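O-phospho-L-seryl-tRNA:Cys-tRNA synthase (Methanocaldococcus jannaschii DSM 2661, PDB 5X6B) probably converts O-phosphoseryl-tRNA(Cys) to cysteinyl-tRNA(Cys), using a pyridoxal phosphate cofactor. Local coordinates at residues L111-G121 and P262-E270. Sequence-based numbering, arbitrary orientation.
Sequences LNMDCARPTHG and PCGILAFSE
Cys115 and Phe268 pair across antiparallel strands 115-119 and 264-268, at one border of the seven-stranded mixed sheet of a fold type I pyridoxal-phosphate enzyme. Strand 115-119 is outermost within the chain, and 264-268 joins it to strand 248-252. Arg117 and Leu266 form a hydrogen-bonded pair, with Arg117 N to Leu266 O at 2.7 Å and Leu266 N to Arg117 O at 2.8 Å. The packing is tight around Phe268. Its CG sits between the backbone N and the carbonyl carbon (chi1 55°), which turns the ring across to the Cys115 and Arg117 side chains on the same sheet face. Cys115 CB lies over one ring face, 3.7 Å from the centroid, a CH-pi contact. Arg117 CG meets the ring edge in plane, 3.7 Å from Phe268 CE2. Arg117 NH2 forms a salt bridge with Glu287. On the other sheet face, Ala267 CB packs against Met113 CG at 3.8 Å, and Leu111 CD1 touches the same methyl. Just past the Cys115-Phe268 pair the contact becomes looser and more exposed. There Asp114 and Glu270 reach solvent, and Asp114 OD1 pairs with Lys242. Its second oxygen, OD2, accepts a nearly straight bond (171°) on its anti side from Glu270 N at 3.1 Å.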
loop_
_atom_site.group_PDB
_atom_site.type_symbol
_atom_site.label_atom_id
_atom_site.label_comp_id
_atom_site.label_asym_id
_atom_site.label_seq_id
_atom_site.Cartn_x
_atom_site.Cartn_y
_atom_site.Cartn_z
ATOM N N LEU B 111 -7.942 -19.682 -0.102
ATOM C CA LEU B 111 -6.862 -20.642 0.084
ATOM C C LEU B 111 -7.381 -21.952 0.659
ATOM O O LEU B 111 -6.621 -22.904 0.848
ATOM C CB LEU B 111 -5.791 -20.065 1.007
ATOM C CG LEU B 111 -5.125 -18.777 0.540
ATOM C CD1 LEU B 111 -4.020 -18.378 1.504
ATOM C CD2 LEU B 111 -4.589 -18.953 -0.866
ATOM N N ASN B 112 -8.682 -21.984 0.935
ATOM C CA ASN B 112 -9.318 -23.117 1.595
ATOM C C ASN B 112 -8.592 -23.489 2.886
ATOM O O ASN B 112 -8.230 -24.644 3.098
ATOM C CB ASN B 112 -9.386 -24.322 0.655
ATOM C CG ASN B 112 -10.432 -25.330 1.080
ATOM O OD1 ASN B 112 -11.415 -24.981 1.733
ATOM N ND2 ASN B 112 -10.224 -26.590 0.715
ATOM N N MET B 113 -8.358 -22.488 3.728
ATOM C CA MET B 113 -7.783 -22.700 5.050
ATOM C C MET B 113 -8.749 -22.157 6.099
ATOM O O MET B 113 -9.667 -21.408 5.772
ATOM C CB MET B 113 -6.412 -22.027 5.169
ATOM C CG MET B 113 -5.360 -22.577 4.216
ATOM S SD MET B 113 -4.766 -24.228 4.651
ATOM C CE MET B 113 -3.875 -23.892 6.163
ATOM N N ASP B 114 -8.550 -22.548 7.353
ATOM C CA ASP B 114 -9.463 -22.162 8.424
ATOM C C ASP B 114 -9.333 -20.687 8.785
ATOM O O ASP B 114 -10.334 -19.987 8.938
ATOM C CB ASP B 114 -9.223 -23.021 9.670
ATOM C CG ASP B 114 -9.701 -24.452 9.498
ATOM O OD1 ASP B 114 -10.654 -24.679 8.721
ATOM O OD2 ASP B 114 -9.120 -25.350 10.148
ATOM N N CYS B 115 -8.095 -20.223 8.922
ATOM C CA CYS B 115 -7.833 -18.873 9.400
ATOM C C CYS B 115 -6.752 -18.202 8.566
ATOM O O CYS B 115 -6.044 -18.866 7.810
ATOM C CB CYS B 115 -7.403 -18.897 10.868
ATOM S SG CYS B 115 -8.331 -20.029 11.925
ATOM N N ALA B 116 -6.622 -16.888 8.719
ATOM C CA ALA B 116 -5.589 -16.131 8.023
ATOM C C ALA B 116 -5.192 -14.884 8.809
ATOM O O ALA B 116 -6.000 -14.325 9.546
ATOM C CB ALA B 116 -6.060 -15.747 6.626
ATOM N N ARG B 117 -3.943 -14.458 8.650
ATOM C CA ARG B 117 -3.459 -13.231 9.277
ATOM C C ARG B 117 -2.566 -12.454 8.316
ATOM O O ARG B 117 -1.803 -13.050 7.554
ATOM C CB ARG B 117 -2.693 -13.536 10.571
ATOM C CG ARG B 117 -3.564 -13.939 11.753
ATOM C CD ARG B 117 -4.450 -12.794 12.215
ATOM N NE ARG B 117 -5.217 -13.122 13.416
ATOM C CZ ARG B 117 -6.443 -13.642 13.410
ATOM N NH1 ARG B 117 -7.056 -13.911 12.266
ATOM N NH2 ARG B 117 -7.059 -13.898 14.555
ATOM N N PRO B 118 -2.660 -11.117 8.346
ATOM C CA PRO B 118 -1.792 -10.266 7.529
ATOM C C PRO B 118 -0.383 -10.201 8.093
ATOM O O PRO B 118 -0.211 -10.149 9.309
ATOM C CB PRO B 118 -2.471 -8.900 7.602
ATOM C CG PRO B 118 -3.178 -8.918 8.911
ATOM C CD PRO B 118 -3.643 -10.330 9.109
ATOM N N THR B 119 0.611 -10.209 7.213
ATOM C CA THR B 119 2.008 -10.153 7.617
ATOM C C THR B 119 2.769 -9.136 6.777
ATOM O O THR B 119 2.229 -8.581 5.822
ATOM C CB THR B 119 2.700 -11.524 7.478
ATOM O OG1 THR B 119 2.642 -11.953 6.112
ATOM C CG2 THR B 119 2.023 -12.561 8.360
ATOM N N HIS B 120 4.028 -8.905 7.131
ATOM C CA HIS B 120 4.901 -8.043 6.348
ATOM C C HIS B 120 5.564 -8.829 5.223
ATOM O O HIS B 120 6.575 -8.400 4.666
ATOM C CB HIS B 120 5.969 -7.399 7.234
ATOM C CG HIS B 120 5.417 -6.563 8.350
ATOM N ND1 HIS B 120 4.547 -5.509 8.125
ATOM C CD2 HIS B 120 5.619 -6.605 9.679
ATOM C CE1 HIS B 120 4.236 -4.953 9.278
ATOM N NE2 HIS B 120 4.874 -5.595 10.245
ATOM N N GLY B 121 5.001 -9.986 4.896
ATOM C CA GLY B 121 5.566 -10.836 3.865
ATOM C C GLY B 121 5.647 -12.303 4.247
ATOM O O GLY B 121 5.231 -12.702 5.338
ATOM N N PRO B 262 5.928 -3.913 2.013
ATOM C CA PRO B 262 5.924 -5.346 2.299
ATOM C C PRO B 262 4.599 -5.825 2.884
ATOM O O PRO B 262 4.123 -5.283 3.882
ATOM C CB PRO B 262 7.052 -5.483 3.315
ATOM C CG PRO B 262 6.998 -4.190 4.086
ATOM C CD PRO B 262 6.399 -3.137 3.173
ATOM N N CYS B 263 4.001 -6.829 2.252
ATOM C CA CYS B 263 2.822 -7.472 2.816
ATOM C C CYS B 263 2.783 -8.942 2.419
ATOM O O CYS B 263 3.528 -9.384 1.542
ATOM C CB CYS B 263 1.539 -6.768 2.373
ATOM S SG CYS B 263 1.034 -7.084 0.673
ATOM N N GLY B 264 1.909 -9.691 3.077
ATOM C CA GLY B 264 1.826 -11.122 2.881
ATOM C C GLY B 264 0.690 -11.697 3.698
ATOM O O GLY B 264 -0.019 -10.967 4.389
ATOM N N ILE B 265 0.509 -13.008 3.613
ATOM C CA ILE B 265 -0.571 -13.671 4.331
ATOM C C ILE B 265 -0.050 -14.920 5.018
ATOM O O ILE B 265 0.767 -15.651 4.457
ATOM C CB ILE B 265 -1.736 -14.044 3.386
ATOM C CG1 ILE B 265 -2.398 -12.786 2.835
ATOM C CG2 ILE B 265 -2.782 -14.883 4.108
ATOM C CD1 ILE B 265 -3.044 -11.936 3.901
ATOM N N LEU B 266 -0.498 -15.144 6.249
ATOM C CA LEU B 266 -0.270 -16.412 6.925
ATOM C C LEU B 266 -1.615 -17.076 7.147
ATOM O O LEU B 266 -2.457 -16.557 7.878
ATOM C CB LEU B 266 0.466 -16.216 8.251
ATOM C CG LEU B 266 0.650 -17.458 9.134
ATOM C CD1 LEU B 266 1.389 -18.561 8.388
ATOM C CD2 LEU B 266 1.386 -17.106 10.421
ATOM N N ALA B 267 -1.829 -18.208 6.489
ATOM C CA ALA B 267 -3.057 -18.965 6.675
ATOM C C ALA B 267 -2.756 -20.197 7.512
ATOM O O ALA B 267 -1.668 -20.763 7.417
ATOM C CB ALA B 267 -3.662 -19.354 5.338
ATOM N N PHE B 268 -3.714 -20.607 8.335
ATOM C CA PHE B 268 -3.481 -21.711 9.260
ATOM C C PHE B 268 -4.773 -22.363 9.743
ATOM O O PHE B 268 -5.842 -21.751 9.724
ATOM C CB PHE B 268 -2.657 -21.228 10.461
ATOM C CG PHE B 268 -3.254 -20.044 11.180
ATOM C CD1 PHE B 268 -4.136 -20.228 12.234
ATOM C CD2 PHE B 268 -2.923 -18.750 10.809
ATOM C CE1 PHE B 268 -4.681 -19.145 12.900
ATOM C CE2 PHE B 268 -3.468 -17.661 11.470
ATOM C CZ PHE B 268 -4.348 -17.861 12.516
ATOM N N SER B 269 -4.657 -23.613 10.181
ATOM C CA SER B 269 -5.799 -24.376 10.672
ATOM C C SER B 269 -6.192 -23.951 12.083
ATOM O O SER B 269 -5.354 -23.461 12.846
ATOM C CB SER B 269 -5.482 -25.871 10.657
ATOM O OG SER B 269 -4.403 -26.168 11.530
ATOM N N GLU B 270 -7.462 -24.157 12.425
ATOM C CA GLU B 270 -7.970 -23.857 13.763
ATOM C C GLU B 270 -7.148 -24.545 14.853
ATOM O O GLU B 270 -7.020 -24.030 15.966
ATOM C CB GLU B 270 -9.440 -24.271 13.877
ATOM C CG GLU B 270 -10.065 -24.057 15.257
ATOM C CD GLU B 270 -10.225 -22.588 15.625
ATOM O OE1 GLU B 270 -10.037 -21.722 14.744
ATOM O OE2 GLU B 270 -10.545 -22.299 16.798
#